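Local structure of CT021 (Chlamydia trachomatis serovar L2, 6UXD) at residues E146-T149 with L150-A154; I189-T193 with G194-I198. The protein is of unknown function, although its family belongs to the LolA/LolB clan, which probably points to a related beta-rich fold rather than to a known activity. All coordinates share one frame; numbering follows the deposited sequence.

Interaction 1: residues E146-T149 with L150-A154; sequences ELIT and LPSSA
Leu150 folds back over the carbonyl of Leu147. This is the tight part of the contact. Leu150 N donates to Leu147 O at 2.9 Å, with an N-H...O angle of 160°. The donor sits above the carbonyl plane, not on a lone pair. Leu150 CG stands beside its own backbone N (chi1 -65°), which brings CG to 3.4 Å from Leu147 O. The two leucine side chains meet more loosely, with Leu147 CB 4.4 Å from Leu150 CD1. Leu147 is the buried member and rests on Leu185, Thr200 and Met203.

The exposed side is held by polar bonds. Thr149 grips Glu146 O twice, through Thr149 OG1 at 2.6 Å and Thr149 N at 3.0 Å. The hydroxyl comes in nearly end-on to the C=O. Glu146 turns its carboxylate outward, to a salt bridge with Lys199. Further along, Ile148 CD1 only grazes Ser152 OG at 4.4 Å; Ile148 also leans on Leu126 and Tyr174.

Two successive i to i+3 backbone bonds, Thr149 to Glu146 and Leu150 to Leu147, make overlapping type I turns. This is a short 3-10 turn that leads into strand 152-158.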
ATOM      1  N   GLU A 146      -2.639   5.804 -15.430  1.00 31.04           N
ATOM      2  CA  GLU A 146      -3.973   5.262 -15.170  1.00 32.32           C
ATOM      3  C   GLU A 146      -3.873   3.741 -15.120  1.00 32.52           C
ATOM      4  O   GLU A 146      -4.255   3.013 -16.048  1.00 31.29           O
ATOM      5  CB  GLU A 146      -4.966   5.727 -16.225  1.00 39.72           C
ATOM      6  CG  GLU A 146      -4.945   7.192 -16.465  1.00 41.93           C
ATOM      7  CD  GLU A 146      -4.917   8.016 -15.192  1.00 50.69           C
ATOM      8  OE1 GLU A 146      -5.771   7.741 -14.293  1.00 35.42           O
ATOM      9  OE2 GLU A 146      -4.031   8.938 -15.122  1.00 42.02           O
ATOM     10  N   LEU A 147      -3.338   3.252 -13.997  1.00 31.64           N
ATOM     11  CA  LEU A 147      -3.016   1.842 -13.903  1.00 30.59           C
ATOM     12  C   LEU A 147      -4.244   0.926 -13.907  1.00 29.63           C
ATOM     13  O   LEU A 147      -4.091  -0.259 -14.213  1.00 29.95           O
ATOM     14  CB  LEU A 147      -2.176   1.586 -12.656  1.00 35.79           C
ATOM     15  CG  LEU A 147      -0.884   2.387 -12.494  1.00 34.72           C
ATOM     16  CD1 LEU A 147      -0.042   1.867 -11.282  1.00 35.52           C
ATOM     17  CD2 LEU A 147      -0.055   2.374 -13.767  1.00 38.43           C
ATOM     18  N   ILE A 148      -5.451   1.434 -13.622  1.00 31.87           N
ATOM     19  CA  ILE A 148      -6.635   0.570 -13.699  1.00 33.72           C
ATOM     20  C   ILE A 148      -6.969   0.162 -15.128  1.00 36.45           C
ATOM     21  O   ILE A 148      -7.804  -0.739 -15.327  1.00 30.73           O
ATOM     22  CB  ILE A 148      -7.836   1.248 -13.007  1.00 35.20           C
ATOM     23  CG1 ILE A 148      -8.881   0.197 -12.552  1.00 32.70           C
ATOM     24  CG2 ILE A 148      -8.515   2.288 -13.910  1.00 38.22           C
ATOM     25  CD1 ILE A 148      -8.263  -1.065 -11.905  1.00 34.39           C
ATOM     26  N   THR A 149      -6.303   0.756 -16.139  1.00 31.38           N
ATOM     27  CA  THR A 149      -6.444   0.263 -17.512  1.00 32.57           C
ATOM     28  C   THR A 149      -5.597  -0.981 -17.766  1.00 35.18           C
ATOM     29  O   THR A 149      -5.736  -1.616 -18.817  1.00 32.17           O
ATOM     30  CB  THR A 149      -6.075   1.359 -18.551  1.00 32.02           C
ATOM     31  OG1 THR A 149      -4.733   1.820 -18.341  1.00 33.45           O
ATOM     32  CG2 THR A 149      -7.015   2.529 -18.454  1.00 30.30           C
ATOM     33  N   LEU A 150      -4.726  -1.363 -16.841  1.00 30.69           N
ATOM     34  CA  LEU A 150      -4.039  -2.634 -17.009  1.00 28.90           C
ATOM     35  C   LEU A 150      -5.009  -3.821 -16.866  1.00 29.95           C
ATOM     36  O   LEU A 150      -6.016  -3.733 -16.162  1.00 34.96           O
ATOM     37  CB  LEU A 150      -2.913  -2.784 -15.991  1.00 35.29           C
ATOM     38  CG  LEU A 150      -1.766  -1.782 -16.128  1.00 35.44           C
ATOM     39  CD1 LEU A 150      -0.853  -1.910 -14.953  1.00 31.45           C
ATOM     40  CD2 LEU A 150      -1.018  -2.004 -17.459  1.00 36.02           C
ATOM     41  N   PRO A 151      -4.724  -4.934 -17.539  1.00 28.91           N
ATOM     42  CA  PRO A 151      -5.523  -6.153 -17.352  1.00 34.55           C
ATOM     43  C   PRO A 151      -5.605  -6.551 -15.886  1.00 31.32           C
ATOM     44  O   PRO A 151      -4.591  -6.728 -15.216  1.00 30.06           O
ATOM     45  CB  PRO A 151      -4.760  -7.200 -18.169  1.00 34.43           C
ATOM     46  CG  PRO A 151      -4.065  -6.392 -19.252  1.00 32.33           C
ATOM     47  CD  PRO A 151      -3.649  -5.120 -18.539  1.00 33.84           C
ATOM     48  N   SER A 152      -6.830  -6.728 -15.394  1.00 34.51           N
ATOM     49  CA  SER A 152      -7.038  -6.857 -13.965  1.00 35.42           C
ATOM     50  C   SER A 152      -8.152  -7.854 -13.683  1.00 29.49           C
ATOM     51  O   SER A 152      -8.920  -8.251 -14.570  1.00 30.55           O
ATOM     52  CB  SER A 152      -7.385  -5.513 -13.340  1.00 34.27           C
ATOM     53  OG  SER A 152      -8.662  -5.053 -13.791  1.00 34.52           O
ATOM     54  N   SER A 153      -8.229  -8.238 -12.418  1.00 32.05           N
ATOM     55  CA  SER A 153      -9.362  -8.974 -11.879  1.00 32.82           C
ATOM     56  C   SER A 153      -9.726  -8.387 -10.522  1.00 32.40           C
ATOM     57  O   SER A 153      -8.894  -7.784  -9.838  1.00 29.07           O
ATOM     58  CB  SER A 153      -9.042 -10.446 -11.803  1.00 35.21           C
ATOM     59  OG  SER A 153      -8.939 -10.930 -13.122  1.00 34.09           O
ATOM     60  N   ALA A 154     -11.004  -8.517 -10.168  1.00 33.09           N
ATOM     61  CA  ALA A 154     -11.526  -7.863  -8.986  1.00 33.15           C
ATOM     62  C   ALA A 154     -11.648  -8.883  -7.858  1.00 29.77           C
ATOM     63  O   ALA A 154     -11.854 -10.069  -8.096  1.00 27.57           O
ATOM     64  CB  ALA A 154     -12.883  -7.228  -9.256  1.00 30.56           C
TER

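Interaction 2: residues I189-T193 with G194-I198; sequences IDTPT and GTVII. Unlike the reference sequence in segment 189-193: Asp190 (reference Glu).
The peptide carbonyls of Thr191 and Gly194 are approached from different sides. At the edge of the Gly194 carbonyl, Thr191 OG1 donates in the plane, onto a lone pair of Gly194 O, at 2.6 Å. The Thr191 carbonyl is used from its face instead. Gly194 N lies 72° out of the Thr191 carbonyl plane and reaches Thr191 O at 3.2 Å. The Val196 carbonyl again takes its donor in the plane, from Ile189 N at 2.9 Å. Val196 N returns the bond to Ile189 O at 2.9 Å, tilted from the plane of the Ile189 carbonyl.

The hydroxyl of Thr191 is used twice. It donates to Gly194 O and accepts from Thr193 OG1 at 3.2 Å. With chi1 at 82°, Thr191 OG1 lies between its own N and carbonyl carbon, and Thr191 CG2 meets Val196 CG2 at 3.7 Å. These two side chains cross at about a right angle. Ile189 and Val196 lie side by side instead, Ile189 CG2 against Val196 CB.

A water accepts from Thr191 N at 3.0 Å and makes a weak bond to Thr195 OG1. Asp190 OD1 lies 3.7 Å from Thr195 OG1; the Asp190 side chain also rests on Lys169 and Asn170.

Gly194 has a positive phi of 115°. Lacking a side chain, it avoids a clash with Thr193 O. Pro192 and Thr193 form the corner of a type I turn. The whole is a beta hairpin, closed by the hydrogen-bonded antiparallel pair Ile189-Val196, joining strands 186-189 and 196-204.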
ATOM      1  N   ILE A 189     -14.085   1.501  -1.532  1.00 47.43           N
ATOM      2  CA  ILE A 189     -14.724   1.098  -0.281  1.00 52.06           C
ATOM      3  C   ILE A 189     -15.980   1.926  -0.041  1.00 51.61           C
ATOM      4  O   ILE A 189     -15.939   3.162  -0.106  1.00 53.60           O
ATOM      5  CB  ILE A 189     -13.766   1.209   0.926  1.00 53.77           C
ATOM      6  CG1 ILE A 189     -14.504   0.831   2.213  1.00 56.95           C
ATOM      7  CG2 ILE A 189     -13.193   2.586   1.047  1.00 55.90           C
ATOM      8  CD1 ILE A 189     -13.596   0.314   3.323  1.00 66.57           C
ATOM      9  N   ASP A 190     -17.097   1.233   0.208  1.00 55.83           N
ATOM     10  CA  ASP A 190     -18.308   1.870   0.718  1.00 60.79           C
ATOM     11  C   ASP A 190     -18.022   2.581   2.037  1.00 64.48           C
ATOM     12  O   ASP A 190     -17.337   2.044   2.914  1.00 61.64           O
ATOM     13  CB  ASP A 190     -19.411   0.838   0.972  1.00 55.91           C
ATOM     14  CG  ASP A 190     -19.928   0.178  -0.294  1.00 71.07           C
ATOM     15  OD1 ASP A 190     -19.460   0.541  -1.394  1.00 74.46           O
ATOM     16  OD2 ASP A 190     -20.818  -0.710  -0.175  1.00 66.71           O
ATOM     17  N   THR A 191     -18.567   3.782   2.187  1.00 64.58           N
ATOM     18  CA  THR A 191     -18.625   4.417   3.498  1.00 71.68           C
ATOM     19  C   THR A 191     -19.952   5.159   3.641  1.00 76.36           C
ATOM     20  O   THR A 191     -20.741   5.214   2.688  1.00 76.75           O
ATOM     21  CB  THR A 191     -17.460   5.384   3.728  1.00 68.65           C
ATOM     22  OG1 THR A 191     -17.745   6.645   3.106  1.00 73.56           O
ATOM     23  CG2 THR A 191     -16.150   4.807   3.181  1.00 68.12           C
ATOM     24  N   PRO A 192     -20.246   5.712   4.821  1.00 82.15           N
ATOM     25  CA  PRO A 192     -21.467   6.524   4.956  1.00 82.64           C
ATOM     26  C   PRO A 192     -21.422   7.827   4.171  1.00 78.44           C
ATOM     27  O   PRO A 192     -22.464   8.263   3.667  1.00 78.68           O
ATOM     28  CB  PRO A 192     -21.554   6.771   6.470  1.00 77.42           C
ATOM     29  CG  PRO A 192     -20.768   5.642   7.086  1.00 77.35           C
ATOM     30  CD  PRO A 192     -19.645   5.387   6.128  1.00 83.83           C
ATOM     31  N   THR A 193     -20.250   8.457   4.037  1.00 78.77           N
ATOM     32  CA  THR A 193     -20.137   9.661   3.218  1.00 74.40           C
ATOM     33  C   THR A 193     -20.258   9.374   1.727  1.00 78.15           C
ATOM     34  O   THR A 193     -20.329  10.322   0.936  1.00 83.81           O
ATOM     35  CB  THR A 193     -18.797  10.365   3.451  1.00 81.36           C
ATOM     36  OG1 THR A 193     -17.805   9.809   2.570  1.00 88.14           O
ATOM     37  CG2 THR A 193     -18.340  10.215   4.904  1.00 81.61           C
ATOM     38  N   GLY A 194     -20.291   8.108   1.331  1.00 74.86           N
ATOM     39  CA  GLY A 194     -20.197   7.708  -0.059  1.00 76.17           C
ATOM     40  C   GLY A 194     -18.922   6.919  -0.315  1.00 73.03           C
ATOM     41  O   GLY A 194     -18.086   6.723   0.568  1.00 70.93           O
ATOM     42  N   THR A 195     -18.782   6.480  -1.561  1.00 64.43           N
ATOM     43  CA  THR A 195     -17.689   5.592  -1.924  1.00 59.80           C
ATOM     44  C   THR A 195     -16.347   6.325  -1.940  1.00 55.27           C
ATOM     45  O   THR A 195     -16.251   7.515  -2.242  1.00 54.12           O
ATOM     46  CB  THR A 195     -17.979   4.944  -3.280  1.00 66.22           C
ATOM     47  OG1 THR A 195     -18.865   3.828  -3.090  1.00 68.48           O
ATOM     48  CG2 THR A 195     -16.695   4.467  -3.965  1.00 63.34           C
ATOM     49  N   VAL A 196     -15.299   5.593  -1.587  1.00 53.66           N
ATOM     50  CA  VAL A 196     -13.953   6.132  -1.475  1.00 49.72           C
ATOM     51  C   VAL A 196     -13.016   5.299  -2.331  1.00 48.70           C
ATOM     52  O   VAL A 196     -13.061   4.062  -2.293  1.00 46.66           O
ATOM     53  CB  VAL A 196     -13.474   6.146  -0.016  1.00 51.06           C
ATOM     54  CG1 VAL A 196     -12.035   6.544   0.046  1.00 53.35           C
ATOM     55  CG2 VAL A 196     -14.343   7.070   0.802  1.00 58.14           C
ATOM     56  N   ILE A 197     -12.161   5.986  -3.090  1.00 45.35           N
ATOM     57  CA  ILE A 197     -11.233   5.372  -4.025  1.00 42.85           C
ATOM     58  C   ILE A 197      -9.827   5.668  -3.538  1.00 38.81           C
ATOM     59  O   ILE A 197      -9.481   6.831  -3.298  1.00 40.66           O
ATOM     60  CB  ILE A 197     -11.403   5.909  -5.462  1.00 44.51           C
ATOM     61  CG1 ILE A 197     -12.812   5.647  -5.999  1.00 47.15           C
ATOM     62  CG2 ILE A 197     -10.315   5.301  -6.359  1.00 46.19           C
ATOM     63  CD1 ILE A 197     -13.154   4.211  -6.181  1.00 40.67           C
ATOM     64  N   ILE A 198      -9.033   4.619  -3.378  1.00 39.63           N
ATOM     65  CA  ILE A 198      -7.590   4.731  -3.236  1.00 39.97           C
ATOM     66  C   ILE A 198      -7.008   4.243  -4.550  1.00 39.45           C
ATOM     67  O   ILE A 198      -7.208   3.082  -4.939  1.00 35.21           O
ATOM     68  CB  ILE A 198      -7.045   3.928  -2.051  1.00 43.20           C
ATOM     69  CG1 ILE A 198      -7.680   4.406  -0.741  1.00 43.66           C
ATOM     70  CG2 ILE A 198      -5.531   4.080  -1.963  1.00 37.89           C
ATOM     71  CD1 ILE A 198      -8.614   3.405  -0.139  1.00 53.69           C
TER
HETATM   72  O   HOH W   1     -20.386   4.198  -0.172  1.00 60.42           O

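From the N terminus, the chain leaves strand 142-144 and enters interaction 1, whose turn closes at Leu150 and whose last residues open strand 152-158. It then runs through strand 170-176 to strand 186-189. Interaction 2 closes the next connection and starts strand 196-204. The two are in series, so they neither nest nor cross. Their centres are 19 Å apart and their nearest atoms about 8 Å, so they do not touch. Strand 196-204 links them: it pairs antiparallel with both 142-144 and 186-189. Residues 146-149 reach it again through side chains. Strand 170-176 lies between 152-158 and 186-189, pairing antiparallel with each.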